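Local coordinates for prolyl 4-hydroxylase alpha subunit Fe(2+) 2OG dioxygenase domain-containing protein (Burkholderia ambifaria, PDB 3W21), which probably acts as a non-haem Fe(II)/2-oxoglutarate-dependent dioxygenase, here holding zinc and 2-oxoglutarate together in its active site, at residues R140-P145 against T254-G259; H155-S160 against N244-E249; G179-I184 against Q236-Q241. All coordinates share one frame; numbering follows the deposited sequence.

Interaction 1 (R140-P145 against T254-G259). With AKG (2-oxoglutaric acid), chain D.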
# COMPACT_ATOMS: atom_id res chain seq x y z
N ARG A 140 9.88 14.47 -8.84
CA ARG A 140 10.89 15.16 -9.62
C ARG A 140 11.33 14.28 -10.72
O ARG A 140 11.39 13.05 -10.56
CB ARG A 140 12.11 15.55 -8.77
CG ARG A 140 11.81 16.47 -7.60
CD ARG A 140 13.12 16.95 -6.94
NE ARG A 140 13.90 15.83 -6.40
CZ ARG A 140 15.10 15.92 -5.79
NH1 ARG A 140 15.70 17.09 -5.59
NH2 ARG A 140 15.69 14.82 -5.35
N ARG A 141 11.57 14.86 -11.89
CA ARG A 141 11.73 14.04 -13.10
C ARG A 141 12.99 14.49 -13.83
O ARG A 141 13.16 15.67 -14.13
CB ARG A 141 10.46 14.10 -14.01
CG ARG A 141 9.22 13.89 -13.14
CD ARG A 141 7.91 13.43 -13.74
NE ARG A 141 7.18 14.54 -14.33
CZ ARG A 141 5.91 14.92 -14.12
NH1 ARG A 141 5.06 14.35 -13.25
NH2 ARG A 141 5.49 15.95 -14.84
N VAL A 142 13.90 13.55 -14.10
CA VAL A 142 15.02 13.89 -14.96
C VAL A 142 14.82 13.14 -16.29
O VAL A 142 14.52 11.93 -16.32
CB VAL A 142 16.44 13.68 -14.35
CG1 VAL A 142 16.46 13.82 -12.82
CG2 VAL A 142 17.09 12.38 -14.80
N TYR A 143 14.95 13.86 -17.38
CA TYR A 143 14.88 13.27 -18.70
C TYR A 143 16.27 13.44 -19.29
O TYR A 143 16.77 14.58 -19.38
CB TYR A 143 13.89 14.01 -19.56
CG TYR A 143 12.45 14.02 -19.07
CD1 TYR A 143 11.52 13.12 -19.58
CD2 TYR A 143 12.01 14.95 -18.12
CE1 TYR A 143 10.20 13.11 -19.18
CE2 TYR A 143 10.68 14.96 -17.70
CZ TYR A 143 9.78 14.03 -18.23
OH TYR A 143 8.46 14.04 -17.86
N GLU A 144 16.89 12.32 -19.69
CA GLU A 144 18.19 12.35 -20.41
C GLU A 144 18.17 11.93 -21.89
O GLU A 144 17.25 11.23 -22.31
CB GLU A 144 19.30 11.67 -19.61
CG GLU A 144 20.24 12.73 -19.05
CD GLU A 144 20.66 12.49 -17.63
OE1 GLU A 144 20.32 11.43 -17.06
OE2 GLU A 144 21.32 13.39 -17.07
N PRO A 145 19.12 12.46 -22.70
CA PRO A 145 19.23 12.21 -24.12
C PRO A 145 18.86 10.78 -24.50
O PRO A 145 19.42 9.82 -23.95
CB PRO A 145 20.72 12.48 -24.41
CG PRO A 145 21.28 13.15 -23.17
CD PRO A 145 20.12 13.45 -22.27
N THR A 254 20.26 17.12 -20.71
CA THR A 254 19.43 16.85 -19.54
C THR A 254 18.35 17.90 -19.35
O THR A 254 18.65 19.08 -19.40
CB THR A 254 20.20 16.78 -18.21
OG1 THR A 254 21.43 16.10 -18.39
CG2 THR A 254 19.35 16.00 -17.18
N ARG A 255 17.13 17.42 -19.07
CA ARG A 255 15.94 18.25 -18.82
C ARG A 255 15.41 17.83 -17.45
O ARG A 255 15.36 16.63 -17.13
CB ARG A 255 14.87 18.03 -19.92
CG ARG A 255 13.65 18.96 -19.81
CD ARG A 255 12.52 18.72 -20.82
NE ARG A 255 11.64 17.62 -20.42
CZ ARG A 255 10.32 17.69 -20.26
NH1 ARG A 255 9.62 18.81 -20.50
NH2 ARG A 255 9.67 16.59 -19.88
N ARG A 256 15.07 18.82 -16.62
CA ARG A 256 14.56 18.54 -15.28
C ARG A 256 13.19 19.22 -15.07
O ARG A 256 13.02 20.40 -15.42
CB ARG A 256 15.58 19.00 -14.21
CG ARG A 256 16.80 18.10 -14.13
CD ARG A 256 17.66 18.46 -12.94
NE ARG A 256 18.17 19.82 -13.02
CZ ARG A 256 18.33 20.59 -11.96
NH1 ARG A 256 18.00 20.13 -10.76
NH2 ARG A 256 18.80 21.82 -12.10
N THR A 257 12.24 18.46 -14.55
CA THR A 257 10.89 18.95 -14.19
C THR A 257 10.41 18.35 -12.88
O THR A 257 10.99 17.38 -12.38
CB THR A 257 9.81 18.60 -15.25
OG1 THR A 257 9.64 17.19 -15.31
CG2 THR A 257 10.15 19.17 -16.66
N MSE A 258 9.34 18.93 -12.32
CA MSE A 258 8.71 18.41 -11.12
C MSE A 258 7.25 18.37 -11.51
O MSE A 258 6.77 19.38 -12.00
CB MSE A 258 8.76 19.64 -10.21
CG MSE A 258 9.18 19.38 -8.82
SE MSE A 258 9.55 21.24 -8.19
CE MSE A 258 11.41 20.98 -8.56
N GLY A 259 6.49 17.32 -11.17
CA GLY A 259 5.11 17.29 -11.67
C GLY A 259 4.15 16.64 -10.70
O GLY A 259 4.55 15.90 -9.81
C1 AKG D . 2.86 14.64 -17.62
O1 AKG D . 1.97 13.75 -17.60
O2 AKG D . 2.83 15.66 -16.87
C2 AKG D . 3.96 14.45 -18.59
O5 AKG D . 3.76 13.95 -19.69
C3 AKG D . 5.37 14.87 -18.23
C4 AKG D . 5.51 16.39 -18.30
C5 AKG D . 6.95 16.73 -17.96
O3 AKG D . 7.59 17.32 -18.85
O4 AKG D . 7.46 16.40 -16.84
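Arg-141 and Tyr-143 on one strand and Thr-257 on its antiparallel partner converge on a single carboxylate oxygen of 2-oxoglutarate, O4. Thr-257 OG1 and Tyr-143 OH each donate to ligand O4 at 2.8 Å. Arg-141 supplies two further N-H groups, NH2 at 2.8 Å from O4 and NE at 3.1 Å in a more bent bond, with O4 near the guanidinium plane at its edge. Four donors thus grip one oxygen. The other carboxylate oxygen, O3, faces the guanidinium of Arg-255, where the NH1 bond is weak and NH2 doubtfully placed. Arg-255 also makes a cation-pi contact, its CZ 4.1 Å from the centroid of the Tyr-143 ring, over the face but offset toward the rim, with the planes 56° apart; the close approach of NH2 to the ring makes the finer geometry doubtful. A bend at chi3 (-82°) lays the Arg-141 guanidinium over Gly-259, NH1 reaching Gly-259 CA at 3.3 Å. Pairing of Arg-141 with Thr-257 and of Tyr-143 with Arg-255, both hydrogen-bonded pairs, sets all four ligand-binding side chains on one face; a basic and hydroxyl-bearing seat for this carboxylate is a hallmark of 2-oxoglutarate dioxygenases. Just outside the paired strands, Thr-254 OG1 donates to the anti lone pair of Glu-144 OE2. Asp-273 salt-bridges Arg-141, Trp-52 of helix 48-53 packs on the other face against Val-142 and Met-258, and strand 178-183 flanks strand 255-265.

Interaction 2 (H155-S160 against N244-E249). With ZN (zinc ion), chain C; AKG (2-oxoglutaric acid), chain D.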
# COMPACT_ATOMS: atom_id res chain seq x y z
N HIS A 155 1.03 9.60 -25.00
CA HIS A 155 0.22 8.96 -23.97
C HIS A 155 -0.82 9.96 -23.47
O HIS A 155 -0.72 11.15 -23.79
CB HIS A 155 1.13 8.44 -22.84
CG HIS A 155 1.63 9.51 -21.97
ND1 HIS A 155 2.62 10.35 -22.36
CD2 HIS A 155 1.18 9.97 -20.73
CE1 HIS A 155 2.82 11.28 -21.40
NE2 HIS A 155 1.92 11.05 -20.41
N CYS A 156 -1.78 9.47 -22.70
CA CYS A 156 -2.65 10.33 -21.88
C CYS A 156 -2.73 9.83 -20.42
O CYS A 156 -2.45 8.67 -20.11
CB CYS A 156 -4.03 10.50 -22.50
SG CYS A 156 -5.01 9.02 -22.40
N ASP A 157 -3.07 10.71 -19.50
CA ASP A 157 -3.13 10.31 -18.11
C ASP A 157 -4.58 10.44 -17.62
O ASP A 157 -5.21 11.55 -17.78
CB ASP A 157 -2.23 11.19 -17.27
CG ASP A 157 -0.82 11.36 -17.86
OD1 ASP A 157 0.01 10.52 -17.59
OD2 ASP A 157 -0.49 12.39 -18.46
N ASP A 158 -5.10 9.35 -17.02
CA ASP A 158 -6.49 9.33 -16.51
C ASP A 158 -6.42 8.25 -15.40
O ASP A 158 -5.96 7.11 -15.62
CB ASP A 158 -7.47 8.96 -17.65
CG ASP A 158 -8.90 8.74 -17.18
OD1 ASP A 158 -9.10 8.24 -16.03
OD2 ASP A 158 -9.84 9.12 -17.95
N VAL A 159 -6.71 8.66 -14.17
CA VAL A 159 -6.60 7.82 -12.97
C VAL A 159 -7.33 6.47 -13.14
O VAL A 159 -6.98 5.49 -12.47
CB VAL A 159 -7.14 8.60 -11.73
CG1 VAL A 159 -8.68 8.74 -11.82
CG2 VAL A 159 -6.74 7.96 -10.41
N SER A 160 -8.34 6.44 -14.01
CA SER A 160 -9.08 5.20 -14.31
C SER A 160 -8.43 4.22 -15.30
O SER A 160 -8.92 3.14 -15.38
CB SER A 160 -10.55 5.48 -14.70
OG SER A 160 -10.63 5.97 -16.01
N ASN A 244 -6.09 14.49 -22.94
CA ASN A 244 -5.69 14.71 -24.33
C ASN A 244 -4.37 14.05 -24.60
O ASN A 244 -3.46 14.22 -23.82
CB ASN A 244 -5.59 16.19 -24.62
CG ASN A 244 -6.97 16.78 -24.76
OD1 ASN A 244 -7.54 16.80 -25.83
ND2 ASN A 244 -7.53 17.16 -23.72
N LEU A 245 -4.27 13.28 -25.68
CA LEU A 245 -2.94 12.68 -26.01
C LEU A 245 -1.84 13.75 -26.04
O LEU A 245 -2.06 14.87 -26.48
CB LEU A 245 -3.03 12.03 -27.38
CG LEU A 245 -2.04 10.98 -27.72
CD1 LEU A 245 -2.22 9.85 -26.72
CD2 LEU A 245 -2.52 10.49 -29.09
N HIS A 246 -0.69 13.44 -25.48
CA HIS A 246 0.44 14.37 -25.53
C HIS A 246 1.73 13.60 -25.52
O HIS A 246 1.75 12.40 -25.18
CB HIS A 246 0.42 15.36 -24.35
CG HIS A 246 0.32 14.69 -23.01
ND1 HIS A 246 -0.84 14.22 -22.52
CD2 HIS A 246 1.27 14.45 -22.05
CE1 HIS A 246 -0.64 13.69 -21.29
NE2 HIS A 246 0.67 13.81 -21.01
N ALA A 247 2.85 14.28 -25.77
CA ALA A 247 4.13 13.55 -25.80
C ALA A 247 5.21 14.58 -25.63
O ALA A 247 5.01 15.74 -25.99
CB ALA A 247 4.29 12.80 -27.12
N ILE A 248 6.30 14.19 -24.98
CA ILE A 248 7.41 15.12 -24.79
C ILE A 248 8.50 14.86 -25.85
O ILE A 248 8.78 13.70 -26.14
CB ILE A 248 7.94 15.07 -23.34
CG1 ILE A 248 7.11 16.06 -22.49
CG2 ILE A 248 9.41 15.50 -23.27
CD1 ILE A 248 6.20 15.42 -21.46
N GLU A 249 9.06 15.90 -26.45
CA GLU A 249 10.02 15.71 -27.53
C GLU A 249 11.32 15.07 -27.03
O GLU A 249 11.67 15.17 -25.84
CB GLU A 249 10.44 17.02 -28.18
CG GLU A 249 9.37 17.89 -28.78
CD GLU A 249 10.04 19.16 -29.27
OE1 GLU A 249 9.90 20.17 -28.55
OE2 GLU A 249 10.79 19.11 -30.28
ZN ZN C . 1.38 12.89 -19.24
C1 AKG D . 2.86 14.64 -17.62
O1 AKG D . 1.97 13.75 -17.60
O2 AKG D . 2.83 15.66 -16.87
C2 AKG D . 3.96 14.45 -18.59
O5 AKG D . 3.76 13.95 -19.69
C3 AKG D . 5.37 14.87 -18.23
C4 AKG D . 5.51 16.39 -18.30
C5 AKG D . 6.95 16.73 -17.96
O3 AKG D . 7.59 17.32 -18.85
O4 AKG D . 7.46 16.40 -16.84
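The zinc ion is gripped by three side chains, His-155 and Asp-157 from one segment and His-246 from the other, and by O1 of 2-oxoglutarate. His-155 NE2 stands 2.2 Å from the zinc ion, while Asp-157 OD2 and His-246 NE2 each bind the zinc ion at 2.1 Å. Ligand O1 is closer, 1.9 Å from the metal, and the keto oxygen O5 sits at the edge of both imidazoles. The two rings meet obliquely, planes 63° apart, and Asp-157 OD2 comes to the edge of the His-246 ring beside CE1. This is the His-X-Asp...His facial triad of the 2-oxoglutarate dioxygenases, in which iron would be the usual metal. Both histidines carry CG between the backbone N and the carbonyl carbon (chi1 75° for His-155, 53° for His-246), turning their rings to the same metal. A second shell fixes the His-246 ring: ND1 donates to Asn-244 O at 2.9 Å, almost straight and in the ring plane, leaving NE2 for the zinc. Over one face of this ring, toward the rim, lies His-155 O, which also accepts the backbone N of His-246 at 2.8 Å; His-155 N returns the bond to His-246 O, closing a single antiparallel bridge. Leu-245 CD1 packs against His-155 O, 3.5 Å away. Beyond the bridge Ile-248 CD1 rests on ligand C4 at 3.4 Å, and Phe-240 meets the His-246 ring edge-to-face.

Interaction 3 (G179-I184 against Q236-Q241). With AKG (2-oxoglutaric acid), chain D.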
# COMPACT_ATOMS: atom_id res chain seq x y z
N GLY A 179 -2.67 17.73 -15.60
CA GLY A 179 -1.27 17.55 -15.25
C GLY A 179 -0.70 18.94 -15.00
O GLY A 179 -1.10 19.93 -15.70
N GLY A 180 0.25 19.03 -14.02
CA GLY A 180 0.91 20.33 -13.79
C GLY A 180 2.39 19.98 -13.62
O GLY A 180 2.76 19.10 -12.79
N PHE A 181 3.23 20.66 -14.40
CA PHE A 181 4.65 20.47 -14.23
C PHE A 181 5.40 21.79 -14.37
O PHE A 181 5.14 22.57 -15.27
CB PHE A 181 5.23 19.35 -15.13
CG PHE A 181 5.24 19.64 -16.64
CD1 PHE A 181 6.34 20.26 -17.26
CD2 PHE A 181 4.13 19.31 -17.44
CE1 PHE A 181 6.36 20.49 -18.65
CE2 PHE A 181 4.14 19.57 -18.85
CZ PHE A 181 5.26 20.13 -19.47
N LEU A 182 6.36 21.98 -13.46
CA LEU A 182 7.23 23.13 -13.46
C LEU A 182 8.53 22.69 -14.08
O LEU A 182 9.11 21.70 -13.67
CB LEU A 182 7.49 23.49 -11.98
CG LEU A 182 8.51 24.57 -11.71
CD1 LEU A 182 8.19 25.78 -12.56
CD2 LEU A 182 8.55 24.84 -10.17
N THR A 183 8.99 23.43 -15.09
CA THR A 183 10.28 23.13 -15.71
C THR A 183 11.40 23.81 -14.90
O THR A 183 11.29 25.01 -14.58
CB THR A 183 10.32 23.57 -17.20
OG1 THR A 183 9.38 22.77 -17.98
CG2 THR A 183 11.68 23.29 -17.78
N ILE A 184 12.44 23.04 -14.59
CA ILE A 184 13.55 23.54 -13.82
C ILE A 184 14.79 23.75 -14.70
O ILE A 184 15.44 24.75 -14.53
CB ILE A 184 13.95 22.60 -12.63
CG1 ILE A 184 12.86 22.58 -11.57
CG2 ILE A 184 15.28 23.07 -12.00
CD1 ILE A 184 12.37 23.93 -11.08
N GLN A 236 8.79 28.07 -15.81
CA GLN A 236 7.39 28.04 -16.26
C GLN A 236 6.62 26.79 -15.77
O GLN A 236 7.14 25.67 -15.80
CB GLN A 236 7.33 28.13 -17.79
CG GLN A 236 7.75 29.49 -18.35
CD GLN A 236 7.43 29.61 -19.83
OE1 GLN A 236 7.64 28.69 -20.59
NE2 GLN A 236 6.93 30.74 -20.22
N LEU A 237 5.37 27.00 -15.36
CA LEU A 237 4.50 25.92 -14.95
C LEU A 237 3.52 25.64 -16.07
O LEU A 237 2.80 26.54 -16.48
CB LEU A 237 3.67 26.34 -13.72
CG LEU A 237 2.49 25.43 -13.27
CD1 LEU A 237 3.03 24.08 -12.75
CD2 LEU A 237 1.65 26.11 -12.19
N THR A 238 3.44 24.38 -16.53
CA THR A 238 2.51 24.06 -17.55
C THR A 238 1.36 23.21 -16.92
O THR A 238 1.59 22.13 -16.33
CB THR A 238 3.21 23.23 -18.60
OG1 THR A 238 4.28 24.02 -19.10
CG2 THR A 238 2.24 22.83 -19.77
N LEU A 239 0.15 23.70 -17.07
CA LEU A 239 -1.07 23.07 -16.56
C LEU A 239 -1.89 22.67 -17.83
O LEU A 239 -2.04 23.45 -18.78
CB LEU A 239 -1.85 24.12 -15.76
CG LEU A 239 -1.11 24.60 -14.51
CD1 LEU A 239 -1.92 25.75 -13.92
CD2 LEU A 239 -1.00 23.40 -13.56
N PHE A 240 -2.39 21.45 -17.84
CA PHE A 240 -3.10 20.97 -19.03
C PHE A 240 -4.05 19.83 -18.71
O PHE A 240 -3.91 19.18 -17.67
CB PHE A 240 -2.09 20.53 -20.10
CG PHE A 240 -1.29 19.28 -19.71
CD1 PHE A 240 -0.21 19.38 -18.85
CD2 PHE A 240 -1.61 18.02 -20.26
CE1 PHE A 240 0.54 18.26 -18.47
CE2 PHE A 240 -0.87 16.91 -19.88
CZ PHE A 240 0.20 17.03 -19.02
N GLN A 241 -5.00 19.58 -19.63
CA GLN A 241 -6.00 18.53 -19.45
C GLN A 241 -5.30 17.23 -19.92
O GLN A 241 -4.98 17.07 -21.14
CB GLN A 241 -7.22 18.82 -20.31
CG GLN A 241 -7.97 20.06 -19.81
CD GLN A 241 -9.42 20.17 -20.30
OE1 GLN A 241 -9.91 21.27 -20.61
NE2 GLN A 241 -10.08 19.04 -20.45
C1 AKG D . 2.86 14.64 -17.62
O1 AKG D . 1.97 13.75 -17.60
O2 AKG D . 2.83 15.66 -16.87
C2 AKG D . 3.96 14.45 -18.59
O5 AKG D . 3.76 13.95 -19.69
C3 AKG D . 5.37 14.87 -18.23
C4 AKG D . 5.51 16.39 -18.30
C5 AKG D . 6.95 16.73 -17.96
O3 AKG D . 7.59 17.32 -18.85
O4 AKG D . 7.46 16.40 -16.84
O HOH W 1 6.46 23.57 -17.36
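Phe-181 and Thr-238 form a hydrogen-bonded antiparallel pair whose side chains run alongside each other on the face of the sheet that carries the 2-oxoglutarate. From CB, which comes no nearer than 4.1 Å to ligand O4, Phe-181 places CG between its backbone N and carbonyl carbon (chi1 68°), and the ring is sandwiched, ligand C4 over one face and Thr-238 CB over the other, both offset toward the rim. CG is 3.6 Å from C5 of 2-oxoglutarate. On one flank of the ring CD2 touches ligand C4 at 3.3 Å; on the other, CD1 and CE1 face the carboxylate oxygen O3, CE1 within 3.4 Å of it. Toward the tip, CE2 and CZ press with their opposite face on Thr-238, whose CB makes a CH-pi contact 3.9 Å from the Phe-181 centroid. CE2 also meets Phe-240 CE1 at 3.8 Å, an apolar touch at the ring's edge. Phe-240 in turn folds back over Gly-179, whose CA lies off-centre over its face, and points its CZ toward ligand O2. On the other side of the sheet Leu-239 CD2 reaches Gly-180 CA at 3.6 Å, and helix 23-31 packs on Leu-237 and Leu-239. A water bridges the two strands at the far end: it donates to Phe-181 O and to Gln-236 O, each 2.7 Å from the water, and accepts from the hydroxyls of Thr-183 and Thr-238. Five backbone bonds join these two strands of the double-stranded beta-helix core typical of the family. The chemistry is divided: aromatic carbon covers C4 and one side of the adjoining carboxylate, while the water gives both carbonyls a second donor beside the opposite strand's N-H.

All three contacts touch 2-oxoglutarate, but in different ways: interaction 1 by donors to the distal carboxylate, interaction 2 through the metal-bound end, interaction 3 by ring faces and edges. Interaction 1 is partly buried, at one margin of the main sheet. Interaction 2, buried and with a single beta bridge, joins a loop to the edge strand of the small sheet and holds the zinc ion. Interaction 3 is the closest to the chain's centre. Interactions 1 and 3 share one sheet, strands 178-183 and 255-265 being neighbours, and Phe-181 packs on Arg-141. Phe-240 of interaction 3 touches His-246 of interaction 2, while Ile-248 of interaction 2 packs against Arg-255 of interaction 1.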